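Protein adenylyltransferase MntA (Aphanizomenon flos-aquae 2012/KM1/D3, PDB 7AE2) neutralises its cognate toxin HepT by transferring two AMP groups in succession from ATP to a tyrosine of the toxin, as a magnesium-dependent type VII antitoxin. Local coordinates at residues Leu65-Ile70 and Ile87-His92; Met27-Gly32 and His99-Asp104; Trp45-Leu50 and Phe78-Asp83. All blocks are in the same frame, centred on the assembly; numbering follows the deposited sequence.

Interaction 1 (Leu65-Ile70 and Ile87-His92)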
# COMPACT_ATOMS: atom_id res chain seq x y z
N LEU B 65 -2.75 -18.55 8.45
CA LEU B 65 -2.57 -17.11 8.58
C LEU B 65 -3.57 -16.54 9.57
O LEU B 65 -4.31 -15.59 9.28
CB LEU B 65 -2.69 -16.42 7.23
N ALA B 66 -3.60 -17.11 10.78
CA ALA B 66 -4.60 -16.71 11.77
C ALA B 66 -4.37 -15.29 12.27
O ALA B 66 -5.32 -14.61 12.68
CB ALA B 66 -4.60 -17.70 12.93
N ALA B 67 -3.12 -14.81 12.25
CA ALA B 67 -2.85 -13.46 12.73
C ALA B 67 -3.44 -12.41 11.79
O ALA B 67 -3.94 -11.37 12.25
CB ALA B 67 -1.35 -13.25 12.90
N PHE B 68 -3.42 -12.67 10.49
CA PHE B 68 -3.90 -11.71 9.50
C PHE B 68 -5.42 -11.70 9.37
O PHE B 68 -5.94 -10.89 8.60
CB PHE B 68 -3.27 -12.00 8.13
CG PHE B 68 -1.78 -11.80 8.10
CD1 PHE B 68 -1.24 -10.53 8.14
CD2 PHE B 68 -0.93 -12.89 8.02
CE1 PHE B 68 0.13 -10.35 8.11
CE2 PHE B 68 0.44 -12.72 7.99
CZ PHE B 68 0.97 -11.44 8.04
N VAL B 69 -6.13 -12.57 10.09
CA VAL B 69 -7.59 -12.56 10.05
C VAL B 69 -8.20 -11.71 11.16
O VAL B 69 -9.41 -11.46 11.15
CB VAL B 69 -8.15 -14.00 10.12
CG1 VAL B 69 -8.28 -14.46 11.57
CG2 VAL B 69 -9.48 -14.10 9.39
N ILE B 70 -7.39 -11.25 12.12
CA ILE B 70 -7.90 -10.39 13.19
C ILE B 70 -8.53 -9.11 12.65
O ILE B 70 -9.62 -8.74 13.11
CB ILE B 70 -6.81 -10.13 14.23
CG1 ILE B 70 -6.50 -11.41 15.01
CG2 ILE B 70 -7.23 -9.02 15.19
CD1 ILE B 70 -5.63 -11.19 16.23
N ILE B 87 -2.58 -3.89 13.09
CA ILE B 87 -2.47 -4.76 14.25
C ILE B 87 -1.01 -4.84 14.68
O ILE B 87 -0.11 -4.95 13.84
CB ILE B 87 -3.04 -6.16 13.96
CG1 ILE B 87 -4.52 -6.07 13.61
CG2 ILE B 87 -2.83 -7.09 15.14
CD1 ILE B 87 -5.38 -5.54 14.75
N VAL B 88 -0.78 -4.78 15.99
CA VAL B 88 0.56 -4.92 16.57
C VAL B 88 0.54 -6.12 17.51
O VAL B 88 -0.25 -6.15 18.46
CB VAL B 88 0.99 -3.65 17.31
CG1 VAL B 88 2.26 -3.91 18.10
CG2 VAL B 88 1.20 -2.51 16.32
N GLU B 89 1.40 -7.09 17.25
CA GLU B 89 1.53 -8.26 18.11
C GLU B 89 2.39 -7.91 19.31
O GLU B 89 3.60 -7.70 19.18
CB GLU B 89 2.12 -9.44 17.35
CG GLU B 89 1.10 -10.38 16.74
CD GLU B 89 0.65 -9.95 15.36
OE1 GLU B 89 1.26 -9.01 14.80
OE2 GLU B 89 -0.31 -10.55 14.83
N LEU B 90 1.77 -7.83 20.49
CA LEU B 90 2.53 -7.56 21.71
C LEU B 90 3.39 -8.75 22.13
O LEU B 90 4.28 -8.58 22.96
CB LEU B 90 1.59 -7.17 22.85
CG LEU B 90 0.87 -5.83 22.69
CD1 LEU B 90 -0.07 -5.59 23.86
CD2 LEU B 90 1.88 -4.69 22.58
N ASN B 91 3.13 -9.93 21.57
CA ASN B 91 3.93 -11.10 21.92
C ASN B 91 5.34 -11.01 21.34
O ASN B 91 6.31 -11.39 22.01
CB ASN B 91 3.23 -12.37 21.44
CG ASN B 91 1.85 -12.55 22.04
OD1 ASN B 91 0.87 -11.98 21.56
ND2 ASN B 91 1.77 -13.34 23.10
N HIS B 92 5.46 -10.52 20.11
CA HIS B 92 6.75 -10.42 19.42
C HIS B 92 6.86 -9.04 18.79
O HIS B 92 6.67 -8.87 17.58
CB HIS B 92 6.90 -11.54 18.39

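Interaction 2 (Met27-Gly32 and His99-Asp104)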
# COMPACT_ATOMS: atom_id res chain seq x y z
N MET B 27 -5.80 -10.02 25.35
CA MET B 27 -5.92 -8.60 25.61
C MET B 27 -5.98 -7.85 24.29
O MET B 27 -5.29 -8.21 23.33
CB MET B 27 -4.75 -8.08 26.46
CG MET B 27 -4.90 -6.64 26.92
SD MET B 27 -3.53 -6.09 27.96
CE MET B 27 -2.16 -6.22 26.81
N LEU B 28 -6.82 -6.81 24.24
CA LEU B 28 -6.94 -5.94 23.07
C LEU B 28 -6.84 -4.50 23.55
O LEU B 28 -7.62 -4.08 24.41
CB LEU B 28 -8.26 -6.18 22.34
CG LEU B 28 -8.53 -5.24 21.15
CD1 LEU B 28 -7.57 -5.52 20.01
CD2 LEU B 28 -9.98 -5.37 20.69
N VAL B 29 -5.89 -3.75 23.00
CA VAL B 29 -5.63 -2.38 23.40
C VAL B 29 -5.71 -1.47 22.18
O VAL B 29 -5.14 -1.79 21.13
CB VAL B 29 -4.26 -2.24 24.09
CG1 VAL B 29 -4.04 -0.81 24.56
CG2 VAL B 29 -4.14 -3.21 25.25
N LEU B 30 -6.42 -0.36 22.32
CA LEU B 30 -6.48 0.66 21.28
C LEU B 30 -5.48 1.76 21.60
O LEU B 30 -5.43 2.26 22.73
CB LEU B 30 -7.89 1.25 21.17
CG LEU B 30 -8.06 2.40 20.18
CD1 LEU B 30 -8.08 1.90 18.74
CD2 LEU B 30 -9.31 3.21 20.49
N PHE B 31 -4.68 2.13 20.61
CA PHE B 31 -3.70 3.20 20.75
C PHE B 31 -3.68 4.01 19.46
O PHE B 31 -4.40 3.72 18.50
CB PHE B 31 -2.31 2.65 21.08
CG PHE B 31 -1.72 1.78 20.01
CD1 PHE B 31 -2.03 0.44 19.93
CD2 PHE B 31 -0.83 2.31 19.09
CE1 PHE B 31 -1.48 -0.36 18.94
CE2 PHE B 31 -0.27 1.52 18.10
CZ PHE B 31 -0.60 0.18 18.02
N GLY B 32 -2.86 5.05 19.45
CA GLY B 32 -2.76 5.92 18.29
C GLY B 32 -3.71 7.10 18.35
O GLY B 32 -4.03 7.60 19.44
N HIS B 99 6.21 -0.08 25.08
CA HIS B 99 6.21 1.02 26.05
C HIS B 99 5.10 2.02 25.75
O HIS B 99 4.33 2.38 26.64
CB HIS B 99 7.58 1.71 26.04
CG HIS B 99 7.59 3.01 26.79
ND1 HIS B 99 7.61 3.08 28.16
CD2 HIS B 99 7.58 4.29 26.35
CE1 HIS B 99 7.62 4.34 28.54
NE2 HIS B 99 7.60 5.10 27.45
N PHE B 100 5.01 2.47 24.49
CA PHE B 100 4.01 3.48 24.15
C PHE B 100 2.60 2.90 24.12
O PHE B 100 1.63 3.63 24.36
CB PHE B 100 4.36 4.12 22.81
CG PHE B 100 5.61 4.95 22.85
CD1 PHE B 100 5.59 6.23 23.37
CD2 PHE B 100 6.81 4.45 22.37
CE1 PHE B 100 6.75 7.00 23.41
CE2 PHE B 100 7.97 5.21 22.40
CZ PHE B 100 7.93 6.49 22.93
N VAL B 101 2.46 1.60 23.84
CA VAL B 101 1.15 0.97 23.93
C VAL B 101 0.69 0.93 25.38
O VAL B 101 -0.49 1.17 25.68
CB VAL B 101 1.19 -0.43 23.30
CG1 VAL B 101 -0.08 -1.20 23.63
CG2 VAL B 101 1.36 -0.32 21.79
N ALA B 102 1.60 0.65 26.31
CA ALA B 102 1.25 0.64 27.73
C ALA B 102 1.02 2.05 28.26
O ALA B 102 0.21 2.24 29.17
CB ALA B 102 2.33 -0.07 28.54
N ARG B 103 1.72 3.04 27.70
CA ARG B 103 1.64 4.41 28.21
C ARG B 103 0.38 5.11 27.72
O ARG B 103 -0.33 5.75 28.51
CB ARG B 103 2.88 5.20 27.79
CG ARG B 103 3.07 6.49 28.57
CD ARG B 103 4.13 7.37 27.94
NE ARG B 103 3.70 7.92 26.66
CZ ARG B 103 4.40 8.78 25.93
NH1 ARG B 103 5.59 9.19 26.36
NH2 ARG B 103 3.93 9.22 24.78
N ASP B 104 0.08 5.02 26.43
CA ASP B 104 -1.02 5.77 25.83
C ASP B 104 -2.19 4.89 25.41
O ASP B 104 -3.21 5.43 24.95
CB ASP B 104 -0.51 6.56 24.61
CG ASP B 104 0.53 7.60 24.98
OD1 ASP B 104 0.48 8.14 26.11
OD2 ASP B 104 1.40 7.89 24.13

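Interaction 3 (Trp45-Leu50 and Phe78-Asp83)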
# COMPACT_ATOMS: atom_id res chain seq x y z
N TRP B 45 -7.19 2.86 12.60
CA TRP B 45 -7.45 2.16 13.86
C TRP B 45 -6.24 1.29 14.19
O TRP B 45 -5.92 0.36 13.45
CB TRP B 45 -8.72 1.32 13.76
CG TRP B 45 -9.95 2.12 13.51
CD1 TRP B 45 -10.43 2.54 12.30
CD2 TRP B 45 -10.87 2.61 14.49
NE1 TRP B 45 -11.59 3.26 12.47
CE2 TRP B 45 -11.88 3.32 13.81
CE3 TRP B 45 -10.94 2.53 15.89
CZ2 TRP B 45 -12.95 3.93 14.47
CZ3 TRP B 45 -11.99 3.13 16.54
CH2 TRP B 45 -12.98 3.83 15.83
N ASP B 46 -5.58 1.61 15.30
CA ASP B 46 -4.38 0.90 15.74
C ASP B 46 -4.73 0.06 16.96
O ASP B 46 -5.08 0.60 18.02
CB ASP B 46 -3.25 1.88 16.05
CG ASP B 46 -2.80 2.66 14.82
OD1 ASP B 46 -2.64 2.04 13.75
OD2 ASP B 46 -2.62 3.89 14.94
N PHE B 47 -4.64 -1.26 16.82
CA PHE B 47 -4.93 -2.20 17.90
C PHE B 47 -3.68 -2.99 18.25
O PHE B 47 -2.91 -3.38 17.36
CB PHE B 47 -6.06 -3.17 17.53
CG PHE B 47 -7.38 -2.49 17.25
CD1 PHE B 47 -8.18 -2.05 18.29
CD2 PHE B 47 -7.82 -2.32 15.95
CE1 PHE B 47 -9.39 -1.44 18.03
CE2 PHE B 47 -9.03 -1.70 15.68
CZ PHE B 47 -9.82 -1.26 16.73
N ALA B 48 -3.49 -3.23 19.54
CA ALA B 48 -2.42 -4.09 20.04
C ALA B 48 -3.04 -5.33 20.67
O ALA B 48 -3.91 -5.22 21.53
CB ALA B 48 -1.55 -3.35 21.06
N VAL B 49 -2.60 -6.50 20.22
CA VAL B 49 -3.17 -7.76 20.66
C VAL B 49 -2.13 -8.55 21.42
O VAL B 49 -0.93 -8.49 21.13
CB VAL B 49 -3.72 -8.59 19.47
CG1 VAL B 49 -4.94 -7.91 18.87
CG2 VAL B 49 -2.64 -8.76 18.41
N LEU B 50 -2.59 -9.31 22.41
CA LEU B 50 -1.75 -10.19 23.21
C LEU B 50 -2.38 -11.58 23.18
O LEU B 50 -3.47 -11.78 23.72
CB LEU B 50 -1.61 -9.68 24.64
CG LEU B 50 -0.73 -10.52 25.58
CD1 LEU B 50 0.67 -10.65 25.02
CD2 LEU B 50 -0.71 -9.91 26.98
N PHE B 78 -16.78 -4.67 15.20
CA PHE B 78 -16.84 -3.24 15.50
C PHE B 78 -17.56 -2.43 14.43
O PHE B 78 -17.80 -1.24 14.64
CB PHE B 78 -15.42 -2.69 15.67
CG PHE B 78 -14.67 -3.28 16.83
CD1 PHE B 78 -15.35 -3.80 17.92
CD2 PHE B 78 -13.28 -3.32 16.83
CE1 PHE B 78 -14.66 -4.35 18.99
CE2 PHE B 78 -12.59 -3.87 17.89
CZ PHE B 78 -13.28 -4.38 18.97
N LYS B 79 -17.92 -3.05 13.30
CA LYS B 79 -18.55 -2.36 12.17
C LYS B 79 -17.67 -1.21 11.68
O LYS B 79 -18.13 -0.08 11.48
CB LYS B 79 -19.95 -1.86 12.53
CG LYS B 79 -21.08 -2.84 12.19
CD LYS B 79 -20.93 -4.16 12.93
CE LYS B 79 -21.99 -5.16 12.47
NZ LYS B 79 -21.83 -6.48 13.14
N ILE B 80 -16.38 -1.50 11.49
CA ILE B 80 -15.42 -0.53 10.99
C ILE B 80 -14.70 -1.12 9.79
O ILE B 80 -14.64 -2.34 9.60
CB ILE B 80 -14.41 -0.10 12.07
CG1 ILE B 80 -13.58 -1.30 12.52
CG2 ILE B 80 -15.12 0.53 13.25
CD1 ILE B 80 -12.60 -0.96 13.62
N ASN B 81 -14.14 -0.23 8.97
CA ASN B 81 -13.42 -0.63 7.76
C ASN B 81 -12.17 -1.41 8.15
O ASN B 81 -11.21 -0.84 8.67
CB ASN B 81 -13.07 0.59 6.93
CG ASN B 81 -12.19 0.26 5.74
OD1 ASN B 81 -12.27 -0.84 5.18
ND2 ASN B 81 -11.34 1.20 5.34
N SER B 82 -12.18 -2.72 7.89
CA SER B 82 -11.04 -3.57 8.22
C SER B 82 -9.80 -3.27 7.38
O SER B 82 -8.71 -3.73 7.72
CB SER B 82 -11.42 -5.04 8.08
OG SER B 82 -11.99 -5.32 6.81
N ASP B 83 -9.95 -2.51 6.29
CA ASP B 83 -8.80 -2.11 5.48
C ASP B 83 -8.03 -0.94 6.09
O ASP B 83 -6.98 -0.57 5.55
CB ASP B 83 -9.25 -1.76 4.06
CG ASP B 83 -9.78 -2.96 3.31
OD1 ASP B 83 -9.19 -4.05 3.44
OD2 ASP B 83 -10.79 -2.81 2.58

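Interaction 1 (Leu65-Ile70 and Ile87-His92)
E89 and A67 meet where the loop leading into helix 70-78 passes strand 85-89 of a polymerase-beta-type nucleotidyltransferase fold. This strand runs parallel to strand 45-51, and the chain between them passes through helices 53-62 and 70-78, which makes a beta-alpha-beta crossover; residues 65-70 are part of that connection. The E89 side chain can be followed outward by its distance to A67 CB. E89 CB starts 6.8 Å from A67 CB and does not point directly at it. A step to E89 CG reduces the gap to A67 CB to 5.4 Å, and the bend at chi2 (87°) then turns the chain toward the loop, bringing E89 CD to 4.6 Å from A67 CB. Of the two carboxylate oxygens, OE2 is the one that arrives: E89 OE2 lies 3.5 Å from A67 CB, while E89 OE1 stays 5.3 Å away from it. A methyl offers this oxygen no N-H or O-H, and the pair is a van der Waals contact. The polar demand of OE2 is met by a hydrogen bond with Y51 OH, from the neighbouring strand, so the carboxylate is anchored by its own sheet and the alanine packs against it. Polar side chains of another protein chain pack against A67 and E89, which places this end of the contact at an interface. The other half of the contact is apolar. I87 also leans on F47 and V49 of strand 45-51 and on P71 and L74 of helix 70-78, while I70 rests on I22 and Y24. The I70 and I87 side chains cross at about a right angle, and the branch methyl of one meets the chain end of the other: I70 CG2 is 4.0 Å from I87 CD1.

Interaction 2 (Met27-Gly32 and His99-Asp104)
V101 takes chi1 of 169°, which puts CG1 anti to the backbone N and CG2 anti to the carbonyl carbon, and each methyl finds a different residue of the strand. For F31, chi1 of 64° sets CG between its own N and carbonyl carbon, and the ring is turned so that one face meets V101 CG2. That methyl sits 4.0 Å from the F31 ring centroid and 11° off the ring normal, the geometry of a CH-pi contact over the face. The other branch, V101 CG1, packs 4.1 Å from V29 CG1. One valine thus bridges two residues on the same side of strand 25-31. The axes of strand 27-31 and helix 99-104 approach to 8.3 Å nearly at right angles, and V101 carries most of the contact where they cross. At the end of the helix, R103 NH2 and D104 OD2 form a salt bridge of 2.9 Å, and R103 NH1 pairs with an acidic side chain of another protein chain. F31 also touches D46, a metal ligand by similarity, and G32 begins what is by similarity the GSX(10)DXD motif, so a helix packs on the strand that leads to the inferred active site of the nucleotidyltransferase fold.

Interaction 3 (Trp45-Leu50 and Phe78-Asp83)
W45, at the start of this run of strand 45-51, presents one face of its indole to I80 of residues 78-83. The terminal methyl does the touching: I80 CD1 lies 4.1 Å from the centroid of the five-membered ring and 12° off its normal, a CH-pi contact. With chi1 of 62°, I80 CG1 stands between the backbone N and the carbonyl carbon, and an extended chi2 carries CD1 onto the indole. L11 of helix 8-14 also packs on this tryptophan, and R34 makes a cation-pi contact with it. D46 comes next and does not meet residues 78-83. With W45 it falls, by similarity, within the GSX(10)DXD motif of the nucleotidyltransferase fold, and by similarity it binds both magnesium ions; it is inferred to be an active-site residue. The strand therefore offers W45 and F47 to residues 78-83, while the aspartate between them is the likely metal ligand. F47 is reached twice. I80 CD1 comes at the ring's edge, close to its plane, 4.2 Å from F47 CZ, so this one methyl touches both aromatic residues. F78 meets F47 obliquely, with ring planes at 37° and centroids 5.8 Å apart; F47 CZ is 4.0 Å from F78 CE2, the side chains sliding past each other in opposite directions. Beyond I80 comes an Asx turn, where D83 N donates to N81 OD1 over 3.1 Å, from well above the carbonyl plane.

In the fold
All three contacts are largely buried and hold elements against one four-stranded sheet. Interactions 1 and 3 use neighbouring parallel strands: V88 N to F47 O and L90 N to V49 O, each 2.9 Å, are probable backbone hydrogen bonds. Strand 25-31 of interaction 2 pairs antiparallel with 45-51, V29 O lying 2.7 Å from A48 N. Interaction 3 is aromatic and aliphatic, and interaction 2 joins a helix to the sheet through a methyl-on-ring contact near the inferred active site, though F31 and I80 are partly exposed. Interaction 1 alone brings a carboxylate into the touching pairs; all three have residues that reach another protein chain. V88 CG2, 3.7 Å from F31 CZ, joins interactions 1 and 2.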